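Local coordinates for phosphotriesterase, putative (Deinococcus radiodurans, PDB 4J35), which probably hydrolyses lactones as a two-metal enzyme of the phosphotriesterase family, here an engineered variant made to cleave organophosphates, at residues A[3-14]-A[80-91]. The protein carries 7 engineered substitutions. Residues are numbered along the deposited sequence; the frame is centred on the assembly and turned at random.
Sequences AQTVTGAVAAAQ and REVSEATGLQIL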
# COMPACT_ATOMS: atom_id res chain seq x y z
N ALA A 3 -15.32 -1.52 -6.00
CA ALA A 3 -13.94 -1.94 -5.76
C ALA A 3 -13.82 -3.40 -6.14
O ALA A 3 -14.69 -4.20 -5.81
CB ALA A 3 -13.58 -1.77 -4.30
N GLN A 4 -12.74 -3.77 -6.80
CA GLN A 4 -12.52 -5.18 -7.08
C GLN A 4 -11.74 -5.82 -5.94
O GLN A 4 -10.55 -5.56 -5.79
CB GLN A 4 -11.79 -5.34 -8.41
CG GLN A 4 -11.90 -6.73 -8.99
CD GLN A 4 -13.33 -7.13 -9.30
OE1 GLN A 4 -14.19 -6.29 -9.58
NE2 GLN A 4 -13.60 -8.43 -9.25
N THR A 5 -12.40 -6.65 -5.13
CA THR A 5 -11.73 -7.35 -4.03
C THR A 5 -11.45 -8.77 -4.44
O THR A 5 -11.87 -9.21 -5.51
CB THR A 5 -12.58 -7.40 -2.74
OG1 THR A 5 -13.52 -8.48 -2.82
CG2 THR A 5 -13.29 -6.10 -2.52
N VAL A 6 -10.74 -9.51 -3.60
CA VAL A 6 -10.34 -10.87 -3.94
C VAL A 6 -11.54 -11.83 -3.83
O VAL A 6 -11.45 -12.98 -4.26
CB VAL A 6 -9.15 -11.36 -3.05
CG1 VAL A 6 -7.93 -10.44 -3.22
CG2 VAL A 6 -9.56 -11.44 -1.58
N THR A 7 -12.66 -11.37 -3.27
CA THR A 7 -13.90 -12.14 -3.28
C THR A 7 -14.96 -11.59 -4.24
O THR A 7 -16.13 -11.96 -4.15
CB THR A 7 -14.55 -12.20 -1.89
OG1 THR A 7 -14.74 -10.87 -1.38
CG2 THR A 7 -13.72 -13.02 -0.92
N GLY A 8 -14.57 -10.70 -5.15
CA GLY A 8 -15.50 -10.14 -6.12
C GLY A 8 -15.71 -8.66 -5.93
O GLY A 8 -15.16 -8.06 -5.01
N ALA A 9 -16.53 -8.06 -6.78
CA ALA A 9 -16.76 -6.62 -6.74
C ALA A 9 -17.61 -6.23 -5.54
O ALA A 9 -18.47 -6.99 -5.11
CB ALA A 9 -17.44 -6.17 -8.02
N VAL A 10 -17.35 -5.03 -5.02
CA VAL A 10 -17.99 -4.56 -3.79
C VAL A 10 -18.36 -3.10 -3.93
O VAL A 10 -17.58 -2.30 -4.43
CB VAL A 10 -17.05 -4.72 -2.58
CG1 VAL A 10 -17.57 -3.94 -1.40
CG2 VAL A 10 -16.91 -6.17 -2.23
N ALA A 11 -19.57 -2.73 -3.49
CA ALA A 11 -20.01 -1.35 -3.62
C ALA A 11 -19.14 -0.39 -2.81
O ALA A 11 -18.75 -0.68 -1.70
CB ALA A 11 -21.47 -1.22 -3.20
N ALA A 12 -18.83 0.76 -3.38
CA ALA A 12 -18.09 1.79 -2.65
C ALA A 12 -18.61 2.03 -1.22
O ALA A 12 -17.81 2.19 -0.30
CB ALA A 12 -18.10 3.09 -3.45
N ALA A 13 -19.93 2.06 -1.03
CA ALA A 13 -20.48 2.31 0.31
C ALA A 13 -20.31 1.13 1.26
O ALA A 13 -20.51 1.28 2.46
CB ALA A 13 -21.95 2.73 0.23
N GLN A 14 -19.95 -0.04 0.73
CA GLN A 14 -19.69 -1.22 1.56
C GLN A 14 -18.23 -1.41 1.96
O GLN A 14 -17.91 -2.39 2.64
CB GLN A 14 -20.16 -2.50 0.85
CG GLN A 14 -21.64 -2.62 0.73
CD GLN A 14 -22.34 -2.14 1.98
OE1 GLN A 14 -22.19 -2.72 3.06
NE2 GLN A 14 -23.09 -1.05 1.84
N ARG A 80 -7.76 -14.60 -0.55
CA ARG A 80 -9.17 -14.99 -0.64
C ARG A 80 -9.58 -15.94 0.49
O ARG A 80 -10.67 -15.80 1.05
CB ARG A 80 -9.48 -15.63 -1.99
CG ARG A 80 -10.94 -16.04 -2.17
CD ARG A 80 -11.29 -16.25 -3.64
NE ARG A 80 -10.60 -17.41 -4.19
CZ ARG A 80 -10.70 -17.82 -5.45
NH1 ARG A 80 -11.47 -17.17 -6.31
NH2 ARG A 80 -10.03 -18.89 -5.85
N GLU A 81 -8.70 -16.86 0.86
CA GLU A 81 -8.99 -17.74 1.99
C GLU A 81 -9.20 -16.94 3.27
O GLU A 81 -10.11 -17.25 4.04
CB GLU A 81 -7.84 -18.70 2.27
CG GLU A 81 -7.65 -19.78 1.27
CD GLU A 81 -6.54 -20.73 1.69
OE1 GLU A 81 -6.62 -21.29 2.81
OE2 GLU A 81 -5.59 -20.89 0.90
N VAL A 82 -8.34 -15.96 3.50
CA VAL A 82 -8.42 -15.15 4.71
C VAL A 82 -9.73 -14.34 4.71
O VAL A 82 -10.41 -14.25 5.72
CB VAL A 82 -7.21 -14.19 4.83
CG1 VAL A 82 -7.36 -13.27 6.02
CG2 VAL A 82 -5.91 -15.00 4.92
N SER A 83 -10.06 -13.75 3.56
CA SER A 83 -11.30 -12.97 3.41
C SER A 83 -12.55 -13.81 3.61
O SER A 83 -13.47 -13.40 4.32
CB SER A 83 -11.36 -12.32 2.01
OG SER A 83 -12.52 -11.50 1.89
N GLU A 84 -12.60 -14.97 2.97
CA GLU A 84 -13.76 -15.86 3.06
C GLU A 84 -13.91 -16.46 4.45
O GLU A 84 -15.02 -16.82 4.87
CB GLU A 84 -13.66 -16.98 2.02
CG GLU A 84 -13.83 -16.52 0.56
CD GLU A 84 -13.69 -17.67 -0.45
OE1 GLU A 84 -13.28 -18.78 -0.05
OE2 GLU A 84 -13.99 -17.45 -1.65
N ALA A 85 -12.81 -16.58 5.19
CA ALA A 85 -12.89 -17.13 6.54
C ALA A 85 -13.40 -16.10 7.57
O ALA A 85 -14.00 -16.47 8.56
CB ALA A 85 -11.53 -17.67 6.96
N THR A 86 -13.20 -14.80 7.31
CA THR A 86 -13.46 -13.79 8.33
C THR A 86 -14.49 -12.74 7.95
O THR A 86 -15.06 -12.09 8.83
CB THR A 86 -12.18 -13.03 8.65
OG1 THR A 86 -11.75 -12.33 7.48
CG2 THR A 86 -11.10 -14.00 9.10
N GLY A 87 -14.70 -12.55 6.66
CA GLY A 87 -15.55 -11.49 6.18
C GLY A 87 -14.82 -10.18 5.96
O GLY A 87 -15.42 -9.22 5.51
N LEU A 88 -13.53 -10.14 6.28
CA LEU A 88 -12.73 -8.96 5.98
C LEU A 88 -12.54 -8.85 4.46
O LEU A 88 -12.16 -9.81 3.80
CB LEU A 88 -11.36 -9.04 6.65
CG LEU A 88 -10.46 -7.82 6.45
CD1 LEU A 88 -10.95 -6.69 7.34
CD2 LEU A 88 -9.04 -8.10 6.71
N GLN A 89 -12.83 -7.67 3.91
CA GLN A 89 -12.66 -7.42 2.49
C GLN A 89 -11.20 -7.07 2.21
O GLN A 89 -10.61 -6.26 2.93
CB GLN A 89 -13.61 -6.31 2.04
CG GLN A 89 -15.07 -6.79 2.05
CD GLN A 89 -16.13 -5.70 1.95
OE1 GLN A 89 -15.92 -4.54 2.33
NE2 GLN A 89 -17.30 -6.08 1.47
N ILE A 90 -10.65 -7.67 1.16
CA ILE A 90 -9.24 -7.50 0.80
C ILE A 90 -9.09 -7.17 -0.68
O ILE A 90 -9.60 -7.87 -1.55
CB ILE A 90 -8.40 -8.73 1.18
CG1 ILE A 90 -8.59 -9.07 2.68
CG2 ILE A 90 -6.92 -8.48 0.86
CD1 ILE A 90 -7.79 -10.33 3.21
N LEU A 91 -8.40 -6.07 -0.97
CA LEU A 91 -8.04 -5.78 -2.35
C LEU A 91 -6.60 -6.21 -2.53
O LEU A 91 -5.82 -6.04 -1.61
CB LEU A 91 -8.16 -4.28 -2.65
CG LEU A 91 -9.53 -3.64 -2.91
CD1 LEU A 91 -10.36 -3.54 -1.65
CD2 LEU A 91 -9.33 -2.26 -3.53
O HOH W 1 -12.65 -14.20 -6.07
O HOH W 2 -12.50 -9.54 -0.27
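The type I turn T5-G8 of the N-terminal beta hairpin, strands 3-5 and 8-10, presses V6 and T7 against helix 76-86 and strand 89-91. One backbone bond joins hairpin and strand: V6 N donates to I90 O at 2.9 Å. It meets the oxygen almost head-on, with a C=O...N angle of 179°. V6 CG2 lies 4.0 Å from I90 CB and also reaches R80 and S83 on the helix. Torsion chi1 of T7 (54°) sets CG2 beside its backbone N, where it sits 3.4 Å from S83 OG and also touches E84 CG.

Strand 89-91 is a strand of the parallel barrel of this TIM-barrel fold and pairs with strand 61-66. Strand 3-5 runs at 100° to strand 89-91 and does not extend the sheet. L91 lies against the hairpin, with CD1 4.0 Å from T5 CG2.

Water fills in between the polar groups. One water donates to S83 OG, accepts from I90 N and bonds T7 OG1. S83 OG in turn donates to L88 O at 2.6 Å, which ties the helix to the chain leaving it. R80 CD packs against V6 O at 3.3 Å. T5 OG1 accepts from T7 N in an ST turn and donates to G8 O.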